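Local coordinates for E2A dna-binding protein (Human adenovirus 5, PDB 2WAZ) that binds single-stranded DNA and, by forming multimers, probably unwinds the template without ATP during strand-displacement replication of the viral genome, at residues S178-G183 with K334-P339; D37-L42 with M71-Q76. The protein carries 1 engineered substitution. All coordinates share one frame; numbering follows the deposited sequence.

Contact 1 of 2, residues S178-G183 with K334-P339; sequences SGKSCG and KHQYRP. Engineered in segment 334-339: Pro339 (natural residue Asn). With ZN (zinc ion), chain B.
The ring of Tyr337 meets Gly183 and Ser178 obliquely: its CD2 lies 4.1 Å from Gly183 CA, and Ser178 O, 3.9 Å from Tyr337 CB, comes to the ring at a similar slant. CG stands anti to the backbone N (chi1 -160°), which carries the ring past the loop 178-183 to stack on Phe177. A glycine suits position 183, because its positive phi would press a side chain against the preceding carbonyl. The carbonyl O of Gly179 lies over one face of the Gln336 amide, almost directly above CD at 3.3 Å. The N-H bonds of NE2 lie in the amide plane and cannot point at that oxygen, which therefore approaches the flat of the amide without a hydrogen bond. OE1 accepts from two waters, one shared with Lys180 O and the other, weakly, with Lys180 NZ; the Lys180 chain runs alongside Gln336. Over the centre of the His335 imidazole sits Lys334 CG, 3.9 Å above the ring plane, and the ring also meets Phe329.

One direct hydrogen bond joins the backbones, Tyr337 N to Ser181 O at 3.0 Å, with the donor tilted 34° out of the carbonyl plane. Gln336 CA adds a CA-H...O contact to that same oxygen. Residues 178-181 form a type I beta turn, and Ser178 and Ser181 each make an ST turn, Ser181 OG accepting from Gly183 N at 3.0 Å. These short serines also bond outward, Ser181 OG to Asp169 and Ser178 OG to the carbonyl of His168. This loop, between strands 158-165 and 185-186 of the zinc-binding domain, supplies Cys182, whose SG binds zinc at 2.3 Å with Cys111, His113 and Cys166.

Against the turn itself, the engineered Pro339 sets CG 3.5 Å from Gly179 N. One water bridges Gly179 O and Tyr337 O; another donates to His335 O and, weakly, to Cys182 O.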
loop_
_atom_site.group_PDB
_atom_site.type_symbol
_atom_site.label_atom_id
_atom_site.label_comp_id
_atom_site.label_asym_id
_atom_site.label_seq_id
_atom_site.Cartn_x
_atom_site.Cartn_y
_atom_site.Cartn_z
ATOM N N SER A 178 -2.767 -21.179 2.380
ATOM C CA SER A 178 -1.806 -22.219 2.158
ATOM C C SER A 178 -0.436 -21.611 1.911
ATOM O O SER A 178 -0.300 -20.411 1.625
ATOM C CB SER A 178 -2.224 -23.096 0.945
ATOM O OG SER A 178 -1.947 -22.437 -0.298
ATOM N N GLY A 179 0.574 -22.482 1.959
ATOM C CA GLY A 179 1.940 -22.176 1.625
ATOM C C GLY A 179 2.110 -21.699 0.218
ATOM O O GLY A 179 3.182 -21.205 -0.135
ATOM N N LYS A 180 1.076 -21.783 -0.603
ATOM C CA LYS A 180 1.201 -21.212 -1.961
ATOM C C LYS A 180 0.360 -19.978 -2.156
ATOM O O LYS A 180 0.361 -19.374 -3.248
ATOM C CB LYS A 180 0.892 -22.264 -3.056
ATOM C CG LYS A 180 2.030 -23.303 -3.229
ATOM C CD LYS A 180 1.933 -24.063 -4.564
ATOM C CE LYS A 180 2.665 -25.416 -4.487
ATOM N NZ LYS A 180 3.942 -25.264 -3.688
ATOM N N SER A 181 -0.359 -19.590 -1.112
ATOM C CA SER A 181 -1.213 -18.411 -1.162
ATOM C C SER A 181 -0.434 -17.101 -1.418
ATOM O O SER A 181 0.717 -16.966 -1.004
ATOM C CB SER A 181 -2.037 -18.299 0.123
ATOM O OG SER A 181 -2.990 -17.260 -0.035
ATOM N N CYS A 182 -1.065 -16.148 -2.121
ATOM C CA CYS A 182 -0.513 -14.784 -2.229
ATOM C C CYS A 182 -0.982 -13.912 -1.053
ATOM O O CYS A 182 -0.538 -12.761 -0.925
ATOM C CB CYS A 182 -0.926 -14.113 -3.557
ATOM S SG CYS A 182 -2.708 -13.973 -3.761
ATOM N N GLY A 183 -1.909 -14.446 -0.262
ATOM C CA GLY A 183 -2.401 -13.833 0.943
ATOM C C GLY A 183 -3.669 -13.029 0.810
ATOM O O GLY A 183 -4.117 -12.383 1.757
ATOM N N LYS A 334 8.817 -15.600 -3.273
ATOM C CA LYS A 334 9.188 -14.814 -2.108
ATOM C C LYS A 334 8.005 -14.097 -1.418
ATOM O O LYS A 334 8.096 -13.792 -0.214
ATOM C CB LYS A 334 10.289 -13.824 -2.466
ATOM C CG LYS A 334 9.855 -12.417 -2.927
ATOM C CD LYS A 334 11.094 -11.560 -3.327
ATOM C CE LYS A 334 10.842 -10.739 -4.642
ATOM N NZ LYS A 334 11.778 -9.537 -4.913
ATOM N N HIS A 335 6.914 -13.798 -2.138
ATOM C CA HIS A 335 5.763 -13.139 -1.484
ATOM C C HIS A 335 4.709 -14.123 -0.897
ATOM O O HIS A 335 3.634 -13.698 -0.454
ATOM C CB HIS A 335 5.054 -12.160 -2.437
ATOM C CG HIS A 335 5.950 -11.119 -3.020
ATOM N ND1 HIS A 335 6.621 -10.191 -2.246
ATOM C CD2 HIS A 335 6.270 -10.844 -4.305
ATOM C CE1 HIS A 335 7.317 -9.394 -3.034
ATOM N NE2 HIS A 335 7.117 -9.768 -4.287
ATOM N N GLN A 336 5.001 -15.420 -0.935
ATOM C CA GLN A 336 4.051 -16.451 -0.426
ATOM C C GLN A 336 3.718 -16.243 1.022
ATOM O O GLN A 336 4.598 -15.967 1.793
ATOM C CB GLN A 336 4.628 -17.870 -0.603
ATOM C CG GLN A 336 4.364 -18.385 -2.003
ATOM C CD GLN A 336 5.088 -19.670 -2.367
ATOM O OE1 GLN A 336 4.798 -20.297 -3.418
ATOM N NE2 GLN A 336 6.015 -20.069 -1.524
ATOM N N TYR A 337 2.449 -16.302 1.381
ATOM C CA TYR A 337 2.074 -16.510 2.769
ATOM C C TYR A 337 2.891 -17.705 3.421
ATOM O O TYR A 337 3.279 -18.709 2.764
ATOM C CB TYR A 337 0.603 -16.811 2.805
ATOM C CG TYR A 337 -0.105 -16.602 4.129
ATOM C CD1 TYR A 337 -0.163 -17.632 5.075
ATOM C CD2 TYR A 337 -0.803 -15.420 4.396
ATOM C CE1 TYR A 337 -0.862 -17.492 6.298
ATOM C CE2 TYR A 337 -1.509 -15.249 5.646
ATOM C CZ TYR A 337 -1.515 -16.309 6.582
ATOM O OH TYR A 337 -2.188 -16.212 7.784
ATOM N N ARG A 338 3.151 -17.571 4.699
ATOM C CA ARG A 338 3.952 -18.534 5.438
ATOM C C ARG A 338 3.061 -19.011 6.557
ATOM O O ARG A 338 2.972 -18.371 7.588
ATOM C CB ARG A 338 5.235 -17.912 5.930
ATOM C CG ARG A 338 6.270 -17.676 4.816
ATOM C CD ARG A 338 7.516 -16.899 5.355
ATOM N NE ARG A 338 8.380 -17.883 6.011
ATOM C CZ ARG A 338 8.902 -17.820 7.239
ATOM N NH1 ARG A 338 8.787 -16.742 8.038
ATOM N NH2 ARG A 338 9.601 -18.873 7.640
ATOM N N PRO A 339 2.312 -20.099 6.307
ATOM C CA PRO A 339 1.272 -20.418 7.291
ATOM C C PRO A 339 1.951 -21.218 8.338
ATOM O O PRO A 339 3.023 -21.805 8.079
ATOM C CB PRO A 339 0.324 -21.419 6.565
ATOM C CG PRO A 339 1.137 -21.981 5.372
ATOM C CD PRO A 339 2.286 -20.964 5.102
HETATM ZN ZN ZN B . -3.040 -15.658 -5.352
HETATM O O HOH W 1 5.293 -20.080 1.923
HETATM O O HOH W 2 2.610 -19.398 -5.256
HETATM O O HOH W 3 6.145 -22.976 -4.489
HETATM O O HOH W 4 1.840 -12.964 1.398
#

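Contact 2 of 2, residues D37-L42 with M71-Q76; sequences DQVEAL and MGRFLQ
Apolar contacts carry most of the join between Leu42, at the start of helix 40-53, and Leu75 and Gln76 of helix 64-83. Leu42 CB lies 4.0 Å from Leu75 CD1, and its CD1 rests 3.7 Å from Gln76 CB, where the two side chains cross at about a right angle. With CG anti to the carbonyl carbon (chi1 -57°), the branched end of Leu42 reaches the aliphatic part of Gln76. Leu75 also touches Cys46 of helix 40-53 and Leu18 of helix 7-21, so a leucine suits this junction of three helices in the all-alpha region.

Close backbone approach is the second kind. Leu42 and Gly72 bring their CA atoms within 4.9 Å, and Val39 CG1 sits 4.0 Å from Gly72 C. A side chain at position 72 would run into that methyl, which makes glycine fitting.

Among the polar groups, the Gln76 amide lies in the contact itself: its CD is 4.1 Å from Val39 CG2, the two side chains crossing at about a right angle. Gln38 is the centre of an inverse gamma turn, and its amide bonds to Lys33 N, Leu35 N and Asn31 O; Arg73 makes weak bonds to the carbonyls of Thr93 and Arg222. With no direct hydrogen bond between the two segments, the contact probably rests on van der Waals packing and burial of apolar surface.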
loop_
_atom_site.group_PDB
_atom_site.type_symbol
_atom_site.label_atom_id
_atom_site.label_comp_id
_atom_site.label_asym_id
_atom_site.label_seq_id
_atom_site.Cartn_x
_atom_site.Cartn_y
_atom_site.Cartn_z
ATOM N N ASP A 37 17.705 3.350 5.038
ATOM C CA ASP A 37 16.697 3.397 6.128
ATOM C C ASP A 37 16.472 4.782 6.760
ATOM O O ASP A 37 15.687 4.923 7.691
ATOM C CB ASP A 37 16.964 2.313 7.224
ATOM C CG ASP A 37 17.884 2.802 8.435
ATOM O OD1 ASP A 37 18.760 3.731 8.349
ATOM O OD2 ASP A 37 17.747 2.166 9.519
ATOM N N GLN A 38 17.196 5.800 6.292
ATOM C CA GLN A 38 17.002 7.152 6.837
ATOM C C GLN A 38 15.874 7.879 6.134
ATOM O O GLN A 38 16.076 8.615 5.155
ATOM C CB GLN A 38 18.291 7.968 6.796
ATOM C CG GLN A 38 19.321 7.385 7.769
ATOM C CD GLN A 38 20.614 8.126 7.699
ATOM O OE1 GLN A 38 21.160 8.343 6.603
ATOM N NE2 GLN A 38 21.101 8.576 8.852
ATOM N N VAL A 39 14.681 7.654 6.630
ATOM C CA VAL A 39 13.492 8.232 6.028
ATOM C C VAL A 39 12.903 9.352 6.871
ATOM O O VAL A 39 12.210 10.178 6.335
ATOM C CB VAL A 39 12.439 7.151 5.682
ATOM C CG1 VAL A 39 11.049 7.799 5.364
ATOM C CG2 VAL A 39 12.921 6.359 4.514
ATOM N N GLU A 40 13.276 9.415 8.151
ATOM C CA GLU A 40 12.658 10.318 9.130
ATOM C C GLU A 40 12.889 11.796 8.839
ATOM O O GLU A 40 11.944 12.591 8.945
ATOM C CB GLU A 40 13.095 9.976 10.580
ATOM C CG GLU A 40 12.421 10.832 11.660
ATOM C CD GLU A 40 12.755 10.462 13.151
ATOM O OE1 GLU A 40 12.131 11.095 14.058
ATOM O OE2 GLU A 40 13.617 9.576 13.439
ATOM N N ALA A 41 14.119 12.179 8.477
ATOM C CA ALA A 41 14.390 13.585 8.116
ATOM C C ALA A 41 13.639 14.049 6.835
ATOM O O ALA A 41 13.252 15.218 6.706
ATOM C CB ALA A 41 15.911 13.843 8.000
ATOM N N LEU A 42 13.456 13.139 5.887
ATOM C CA LEU A 42 12.737 13.443 4.652
ATOM C C LEU A 42 11.206 13.529 4.887
ATOM O O LEU A 42 10.474 14.333 4.271
ATOM C CB LEU A 42 13.069 12.377 3.601
ATOM C CG LEU A 42 14.580 12.312 3.359
ATOM C CD1 LEU A 42 14.940 11.050 2.503
ATOM C CD2 LEU A 42 15.117 13.655 2.749
ATOM N N MET A 71 5.170 9.807 1.855
ATOM C CA MET A 71 5.773 10.986 1.223
ATOM C C MET A 71 7.310 10.917 1.348
ATOM O O MET A 71 8.007 11.022 0.347
ATOM C CB MET A 71 5.233 12.298 1.821
ATOM C CG MET A 71 3.844 12.642 1.224
ATOM S SD MET A 71 3.274 14.234 1.792
ATOM C CE MET A 71 4.240 15.284 0.725
ATOM N N GLY A 72 7.809 10.671 2.563
ATOM C CA GLY A 72 9.218 10.524 2.801
ATOM C C GLY A 72 9.863 9.505 1.893
ATOM O O GLY A 72 10.925 9.791 1.310
ATOM N N ARG A 73 9.248 8.334 1.742
ATOM C CA ARG A 73 9.778 7.341 0.852
ATOM C C ARG A 73 9.827 7.793 -0.606
ATOM O O ARG A 73 10.808 7.520 -1.313
ATOM C CB ARG A 73 8.950 6.067 0.953
ATOM C CG ARG A 73 8.990 5.345 2.305
ATOM C CD ARG A 73 8.602 3.866 2.062
ATOM N NE ARG A 73 8.082 3.206 3.240
ATOM C CZ ARG A 73 7.280 2.131 3.248
ATOM N NH1 ARG A 73 6.845 1.527 2.104
ATOM N NH2 ARG A 73 6.891 1.655 4.424
ATOM N N PHE A 74 8.757 8.450 -1.090
ATOM C CA PHE A 74 8.765 8.921 -2.463
ATOM C C PHE A 74 9.811 10.069 -2.650
ATOM O O PHE A 74 10.468 10.139 -3.680
ATOM C CB PHE A 74 7.368 9.359 -2.899
ATOM C CG PHE A 74 6.385 8.222 -3.036
ATOM C CD1 PHE A 74 6.706 7.095 -3.809
ATOM C CD2 PHE A 74 5.113 8.291 -2.385
ATOM C CE1 PHE A 74 5.810 6.044 -3.948
ATOM C CE2 PHE A 74 4.173 7.275 -2.541
ATOM C CZ PHE A 74 4.510 6.140 -3.306
ATOM N N LEU A 75 9.984 10.919 -1.646
ATOM C CA LEU A 75 11.011 11.955 -1.653
ATOM C C LEU A 75 12.418 11.328 -1.665
ATOM O O LEU A 75 13.323 11.780 -2.418
ATOM C CB LEU A 75 10.899 12.858 -0.433
ATOM C CG LEU A 75 11.227 14.367 -0.536
ATOM C CD1 LEU A 75 11.649 14.892 0.807
ATOM C CD2 LEU A 75 12.169 14.828 -1.605
ATOM N N GLN A 76 12.594 10.292 -0.855
ATOM C CA GLN A 76 13.813 9.562 -0.899
ATOM C C GLN A 76 14.142 9.033 -2.308
ATOM O O GLN A 76 15.289 9.129 -2.760
ATOM C CB GLN A 76 13.848 8.455 0.153
ATOM C CG GLN A 76 15.281 7.813 0.310
ATOM C CD GLN A 76 15.243 6.497 1.094
ATOM O OE1 GLN A 76 16.008 6.295 2.015
ATOM N NE2 GLN A 76 14.348 5.623 0.733
#

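Overall arrangement
The two contacts are separate in space and in sequence: their centres lie 29 Å apart, their nearest atoms about 12 Å, and contact 2 closes before contact 1 opens. Contact 2 joins helices of the all-alpha region, whereas contact 1 brings the chain beyond helix 300-315 back onto the first zinc-binding region. Each lies near a different zinc. Cys182 of contact 1 is itself a ligand of the first; the side chain of Arg73 in contact 2 is about 9 Å from the second, which Cys223, Cys225, Cys277 and Cys294 hold. That second ion is also about 13 Å from the Tyr337 side chain.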